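Local coordinates for regulating synaptic membrane exocytosis protein 2 (Rattus norvegicus, PDB 2BWQ), which probably acts as a Rab3-interacting scaffold at presynaptic sites of neurotransmitter release, here represented by its first C2 domain, at residues P38-D50 against F84-Q96. Residues are numbered along the deposited sequence; the frame is centred on the assembly and turned at random. Where two conformers were deposited one is given.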
loop_
_atom_site.group_PDB
_atom_site.type_symbol
_atom_site.label_atom_id
_atom_site.label_comp_id
_atom_site.label_asym_id
_atom_site.label_seq_id
_atom_site.Cartn_x
_atom_site.Cartn_y
_atom_site.Cartn_z
ATOM N N PRO A 38 2.315 -19.164 -8.987
ATOM C CA PRO A 38 2.508 -17.879 -8.353
ATOM C C PRO A 38 1.404 -16.870 -8.741
ATOM O O PRO A 38 0.471 -17.194 -9.474
ATOM C CB PRO A 38 3.872 -17.441 -8.895
ATOM C CG PRO A 38 3.929 -18.079 -10.271
ATOM C CD PRO A 38 3.213 -19.398 -10.136
ATOM N N ARG A 39 1.520 -15.674 -8.177
ATOM C CA ARG A 39 0.529 -14.619 -8.299
ATOM C C ARG A 39 0.916 -13.628 -9.415
ATOM O O ARG A 39 2.059 -13.581 -9.833
ATOM C CB ARG A 39 0.530 -13.873 -6.937
ATOM C CG ARG A 39 0.124 -14.733 -5.715
ATOM C CD ARG A 39 -1.274 -15.252 -5.860
ATOM N NE ARG A 39 -1.662 -16.083 -4.714
ATOM C CZ ARG A 39 -2.916 -16.431 -4.414
ATOM N NH1 ARG A 39 -3.940 -16.070 -5.202
ATOM N NH2 ARG A 39 -3.104 -17.179 -3.331
ATOM N N ASN A 40 -0.036 -12.786 -9.785
ATOM C CA ASN A 40 0.196 -11.590 -10.585
ATOM C C ASN A 40 -0.221 -10.411 -9.749
ATOM O O ASN A 40 -1.354 -9.925 -9.862
ATOM C CB ASN A 40 -0.635 -11.577 -11.877
ATOM C CG ASN A 40 -0.370 -12.782 -12.747
ATOM O OD1 ASN A 40 0.797 -13.212 -12.971
ATOM N ND2 ASN A 40 -1.468 -13.351 -13.275
ATOM N N PRO A 41 0.644 -10.006 -8.823
ATOM C CA PRO A 41 0.178 -9.052 -7.788
ATOM C C PRO A 41 0.232 -7.564 -8.162
ATOM O O PRO A 41 1.164 -7.110 -8.864
ATOM C CB PRO A 41 1.073 -9.390 -6.579
ATOM C CG PRO A 41 2.363 -9.882 -7.225
ATOM C CD PRO A 41 2.001 -10.501 -8.551
ATOM N N TYR A 42 -0.754 -6.824 -7.634
ATOM C CA TYR A 42 -0.717 -5.351 -7.652
ATOM C C TYR A 42 -1.265 -4.855 -6.351
ATOM O O TYR A 42 -2.000 -5.535 -5.677
ATOM C CB TYR A 42 -1.429 -4.739 -8.865
ATOM C CG TYR A 42 -2.934 -4.935 -8.843
ATOM C CD1 TYR A 42 -3.778 -3.946 -8.256
ATOM C CD2 TYR A 42 -3.519 -6.022 -9.519
ATOM C CE1 TYR A 42 -5.163 -4.084 -8.281
ATOM C CE2 TYR A 42 -4.921 -6.176 -9.507
ATOM C CZ TYR A 42 -5.702 -5.164 -8.919
ATOM O OH TYR A 42 -7.089 -5.283 -8.976
ATOM N N VAL A 43 -0.906 -3.602 -6.062
ATOM C CA VAL A 43 -1.404 -2.900 -4.884
ATOM C C VAL A 43 -2.263 -1.729 -5.292
ATOM O O VAL A 43 -1.937 -1.033 -6.227
ATOM C CB VAL A 43 -0.227 -2.377 -4.042
ATOM C CG1 VAL A 43 -0.724 -1.571 -2.848
ATOM C CG2 VAL A 43 0.559 -3.551 -3.450
ATOM N N LYS A 44 -3.395 -1.569 -4.618
ATOM C CA LYS A 44 -4.295 -0.407 -4.748
ATOM C C LYS A 44 -4.273 0.365 -3.451
ATOM O O LYS A 44 -4.244 -0.236 -2.359
ATOM C CB LYS A 44 -5.717 -0.905 -5.020
ATOM C CG LYS A 44 -6.695 0.207 -5.255
ATOM C CD LYS A 44 -7.995 -0.347 -5.906
ATOM C CE LYS A 44 -8.736 -1.292 -4.959
ATOM N NZ LYS A 44 -9.994 -1.831 -5.576
ATOM N N ILE A 45 -4.229 1.687 -3.590
ATOM C CA ILE A 45 -4.280 2.531 -2.402
ATOM C C ILE A 45 -5.363 3.559 -2.544
ATOM O O ILE A 45 -5.435 4.243 -3.592
ATOM C CB ILE A 45 -2.966 3.195 -2.109
ATOM C CG1 ILE A 45 -1.871 2.127 -1.979
ATOM C CG2 ILE A 45 -3.078 4.016 -0.802
ATOM C CD1 ILE A 45 -0.429 2.489 -1.359
ATOM N N TYR A 46 -6.217 3.685 -1.549
ATOM C CA TYR A 46 -7.143 4.816 -1.395
ATOM C C TYR A 46 -6.739 5.600 -0.184
ATOM O O TYR A 46 -6.485 5.092 0.928
ATOM C CB TYR A 46 -8.578 4.371 -1.204
ATOM C CG TYR A 46 -9.346 4.044 -2.442
ATOM C CD1 TYR A 46 -9.807 5.057 -3.255
ATOM C CD2 TYR A 46 -9.631 2.726 -2.810
ATOM C CE1 TYR A 46 -10.537 4.780 -4.384
ATOM C CE2 TYR A 46 -10.376 2.453 -3.968
ATOM C CZ TYR A 46 -10.797 3.485 -4.724
ATOM O OH TYR A 46 -11.554 3.193 -5.869
ATOM N N PHE A 47 -6.646 6.916 -0.369
ATOM C CA PHE A 47 -6.469 7.868 0.717
ATOM C C PHE A 47 -7.853 8.339 1.070
ATOM O O PHE A 47 -8.466 9.092 0.300
ATOM C CB PHE A 47 -5.602 9.051 0.215
ATOM C CG PHE A 47 -5.248 10.008 1.248
ATOM C CD1 PHE A 47 -4.728 9.580 2.476
ATOM C CD2 PHE A 47 -5.380 11.384 0.980
ATOM C CE1 PHE A 47 -4.333 10.459 3.414
ATOM C CE2 PHE A 47 -4.988 12.321 1.937
ATOM C CZ PHE A 47 -4.454 11.833 3.164
ATOM N N LEU A 48 -8.341 7.863 2.181
ATOM C CA LEU A 48 -9.775 8.097 2.573
ATOM C C LEU A 48 -9.881 9.144 3.645
ATOM O O LEU A 48 -8.942 9.389 4.383
ATOM C CB LEU A 48 -10.359 6.801 3.089
ATOM C CG LEU A 48 -10.372 5.688 2.047
ATOM C CD1 LEU A 48 -10.835 4.414 2.689
ATOM C CD2 LEU A 48 -11.272 6.048 0.842
ATOM N N PRO A 49 -11.014 9.838 3.783
ATOM C CA PRO A 49 -12.177 9.727 2.953
ATOM C C PRO A 49 -12.107 10.363 1.603
ATOM O O PRO A 49 -11.064 10.908 1.138
ATOM C CB PRO A 49 -13.272 10.436 3.775
ATOM C CG PRO A 49 -12.603 11.336 4.612
ATOM C CD PRO A 49 -11.196 10.817 4.869
ATOM N N ASP A 50 -13.322 10.349 1.049
ATOM C CA ASP A 50 -13.574 10.343 -0.343
ATOM C C ASP A 50 -12.896 9.199 -1.061
ATOM O O ASP A 50 -11.712 9.256 -1.430
ATOM C CB ASP A 50 -13.444 11.736 -0.961
ATOM C CG ASP A 50 -14.717 12.545 -0.750
ATOM O OD1 ASP A 50 -15.454 12.228 0.237
ATOM O OD2 ASP A 50 -15.080 13.481 -1.512
ATOM N N PHE A 84 -5.035 14.873 9.806
ATOM C CA PHE A 84 -4.562 13.472 9.981
ATOM C C PHE A 84 -5.511 12.638 10.826
ATOM O O PHE A 84 -5.607 11.448 10.529
ATOM C CB PHE A 84 -3.195 13.473 10.634
ATOM C CG PHE A 84 -2.044 13.766 9.689
ATOM C CD1 PHE A 84 -2.248 14.161 8.365
ATOM C CD2 PHE A 84 -0.758 13.685 10.183
ATOM C CE1 PHE A 84 -1.112 14.425 7.535
ATOM C CE2 PHE A 84 0.376 13.987 9.378
ATOM C CZ PHE A 84 0.157 14.339 8.075
ATOM N N ARG A 85 -6.218 13.197 11.807
ATOM C CA ARG A 85 -7.142 12.376 12.627
ATOM C C ARG A 85 -8.305 11.835 11.842
ATOM O O ARG A 85 -8.980 10.910 12.281
ATOM C CB ARG A 85 -7.661 13.151 13.848
ATOM C CG ARG A 85 -6.635 13.282 14.947
ATOM C CD ARG A 85 -7.200 13.886 16.254
ATOM N NE ARG A 85 -6.154 14.371 17.165
ATOM C CZ ARG A 85 -6.023 15.636 17.577
ATOM N NH1 ARG A 85 -6.885 16.581 17.194
ATOM N NH2 ARG A 85 -5.030 15.960 18.401
ATOM N N GLU A 86 -8.526 12.418 10.670
ATOM C CA GLU A 86 -9.634 12.090 9.801
ATOM C C GLU A 86 -9.198 11.478 8.466
ATOM O O GLU A 86 -9.929 11.559 7.468
ATOM C CB GLU A 86 -10.466 13.353 9.529
ATOM C CG GLU A 86 -11.135 13.987 10.774
ATOM C CD GLU A 86 -12.078 13.057 11.551
ATOM O OE1 GLU A 86 -12.443 11.948 11.077
ATOM O OE2 GLU A 86 -12.476 13.433 12.680
ATOM N N ARG A 87 -7.965 10.963 8.390
ATOM C CA ARG A 87 -7.468 10.390 7.101
ATOM C C ARG A 87 -6.832 9.046 7.394
ATOM O O ARG A 87 -6.229 8.833 8.474
ATOM C CB ARG A 87 -6.355 11.269 6.456
ATOM C CG ARG A 87 -6.860 12.654 6.111
ATOM C CD ARG A 87 -7.850 12.544 4.998
ATOM N NE ARG A 87 -8.106 13.833 4.388
ATOM C CZ ARG A 87 -9.140 14.560 4.742
ATOM N NH1 ARG A 87 -9.992 14.109 5.681
ATOM N NH2 ARG A 87 -9.343 15.748 4.173
ATOM N N MET A 88 -6.965 8.156 6.424
ATOM C CA MET A 88 -6.325 6.849 6.487
ATOM C C MET A 88 -5.981 6.347 5.120
ATOM O O MET A 88 -6.603 6.745 4.129
ATOM C CB MET A 88 -7.203 5.814 7.198
ATOM C CG MET A 88 -8.460 5.493 6.482
ATOM S SD MET A 88 -9.571 4.638 7.629
ATOM C CE MET A 88 -10.917 4.232 6.468
ATOM N N LEU A 89 -4.972 5.503 5.049
ATOM C CA LEU A 89 -4.605 4.856 3.804
ATOM C C LEU A 89 -5.088 3.439 3.789
ATOM O O LEU A 89 -4.739 2.646 4.670
ATOM C CB LEU A 89 -3.056 4.825 3.675
ATOM C CG LEU A 89 -2.416 6.183 3.454
ATOM C CD1 LEU A 89 -0.895 6.047 3.717
ATOM C CD2 LEU A 89 -2.597 6.672 2.021
ATOM N N GLU A 90 -5.960 3.111 2.832
ATOM C CA GLU A 90 -6.435 1.734 2.642
ATOM C C GLU A 90 -5.618 1.103 1.534
ATOM O O GLU A 90 -5.692 1.487 0.365
ATOM C CB GLU A 90 -7.932 1.762 2.265
ATOM C CG GLU A 90 -8.492 0.365 1.980
ATOM C CD GLU A 90 -9.677 0.464 1.057
ATOM O OE1 GLU A 90 -10.747 0.768 1.544
ATOM O OE2 GLU A 90 -9.528 0.151 -0.154
ATOM N N ILE A 91 -4.771 0.175 1.930
ATOM C CA ILE A 91 -3.794 -0.476 1.038
ATOM C C ILE A 91 -4.193 -1.918 0.860
ATOM O O ILE A 91 -4.294 -2.644 1.830
ATOM C CB ILE A 91 -2.382 -0.352 1.655
ATOM C CG1 ILE A 91 -2.071 1.141 1.840
ATOM C CG2 ILE A 91 -1.349 -1.074 0.755
ATOM C CD1 ILE A 91 -0.849 1.367 2.855
ATOM N N THR A 92 -4.494 -2.311 -0.367
ATOM C CA THR A 92 -4.962 -3.678 -0.646
ATOM C C THR A 92 -4.111 -4.303 -1.699
ATOM O O THR A 92 -3.672 -3.645 -2.651
ATOM C CB THR A 92 -6.468 -3.708 -1.030
ATOM O OG1 THR A 92 -6.713 -2.831 -2.142
ATOM C CG2 THR A 92 -7.305 -3.278 0.167
ATOM N N LEU A 93 -3.890 -5.629 -1.551
ATOM C CA LEU A 93 -3.079 -6.398 -2.493
ATOM C C LEU A 93 -4.026 -7.374 -3.205
ATOM O O LEU A 93 -4.898 -7.968 -2.580
ATOM C CB LEU A 93 -2.029 -7.170 -1.689
ATOM C CG LEU A 93 -1.099 -8.015 -2.584
ATOM C CD1 LEU A 93 -0.151 -7.159 -3.415
ATOM C CD2 LEU A 93 -0.360 -9.012 -1.723
ATOM N N TRP A 94 -3.781 -7.560 -4.514
ATOM C CA TRP A 94 -4.665 -8.305 -5.413
ATOM C C TRP A 94 -3.847 -9.191 -6.327
ATOM O O TRP A 94 -2.754 -8.821 -6.729
ATOM C CB TRP A 94 -5.489 -7.348 -6.295
ATOM C CG TRP A 94 -6.311 -6.451 -5.471
ATOM C CD1 TRP A 94 -5.929 -5.210 -4.999
ATOM C CD2 TRP A 94 -7.646 -6.698 -4.937
ATOM N NE1 TRP A 94 -6.926 -4.701 -4.211
ATOM C CE2 TRP A 94 -7.991 -5.557 -4.156
ATOM C CE3 TRP A 94 -8.588 -7.757 -5.026
ATOM C CZ2 TRP A 94 -9.215 -5.434 -3.463
ATOM C CZ3 TRP A 94 -9.842 -7.589 -4.333
ATOM C CH2 TRP A 94 -10.117 -6.464 -3.565
ATOM N N ASP A 95 -4.422 -10.357 -6.665
ATOM C CA ASP A 95 -3.898 -11.276 -7.699
ATOM C C ASP A 95 -4.729 -11.069 -8.949
ATOM O O ASP A 95 -5.952 -11.379 -8.910
ATOM C CB ASP A 95 -4.070 -12.683 -7.161
ATOM C CG ASP A 95 -3.466 -13.749 -8.047
ATOM O OD1 ASP A 95 -2.730 -13.456 -9.003
ATOM O OD2 ASP A 95 -3.792 -14.947 -7.845
ATOM N N GLN A 96 -4.145 -10.415 -9.964
ATOM C CA GLN A 96 -4.855 -10.048 -11.208
ATOM C C GLN A 96 -4.948 -11.234 -12.189
ATOM O O GLN A 96 -3.945 -11.809 -12.600
ATOM C CB GLN A 96 -4.156 -8.823 -11.855
ATOM C CG GLN A 96 -4.893 -8.204 -13.064
ATOM C CD GLN A 96 -4.404 -6.779 -13.411
ATOM O OE1 GLN A 96 -5.202 -5.812 -13.389
ATOM N NE2 GLN A 96 -3.162 -6.656 -13.811
HETATM O O HOH W 1 -8.286 -5.703 -12.151
#
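Strands 41-48 and 88-95 run antiparallel as the central pair of one of the two four-stranded sheets in this C2-domain beta sandwich. Pairs of backbone bonds join Tyr42 to Trp94, Lys44 to Thr92, Tyr46 to Glu90 and Leu48 to Met88, and the side chains divide between the two faces. Val43, Ile45, Phe47, Leu89, Ile91 and Leu93 point into the sandwich, toward residues of the opposing sheet such as Trp70 and Val22. Val43 CG1 meets Ile91 CG2 at 3.7 Å, and Ile45 CD1 packs on Ile91 CG1.

The other face is more polar. There Trp94 CB sits over one face of the Tyr42 ring, 3.6 Å from its centroid, while Gln96 CB lies at that ring's edge. Trp94 NE1 turns back along its own strand to donate to Thr92 OG1 (2.8 Å), which helps to set the indole's rotation.

Where residues 39-40 lead into strand 41-48, Asp95 CG stands anti to the backbone N (chi1 -175°), a torsion that carries the carboxylate across to Arg39 and Asn40. Arg39 NH1 forms a salt bridge with Asp95 OD2 (2.9 Å), the guanidinium and carboxylate planes 80° apart; Asn40 N gives OD1 of Asp95 an almost straight bond (176°). Arg39 NE is held by Pro31 O and its NH1 also pairs with Glu105, while Arg33 bridges to Asp95 OD1. An alanine in place of Asp95 is likely to leave Asn40 N without its acceptor, Arg33 without this acid and Arg39 with Glu105 alone of the two acids. The buried carboxylate thus ties loop to strand, its negative charge probably offset by two arginines, one shared with Glu105.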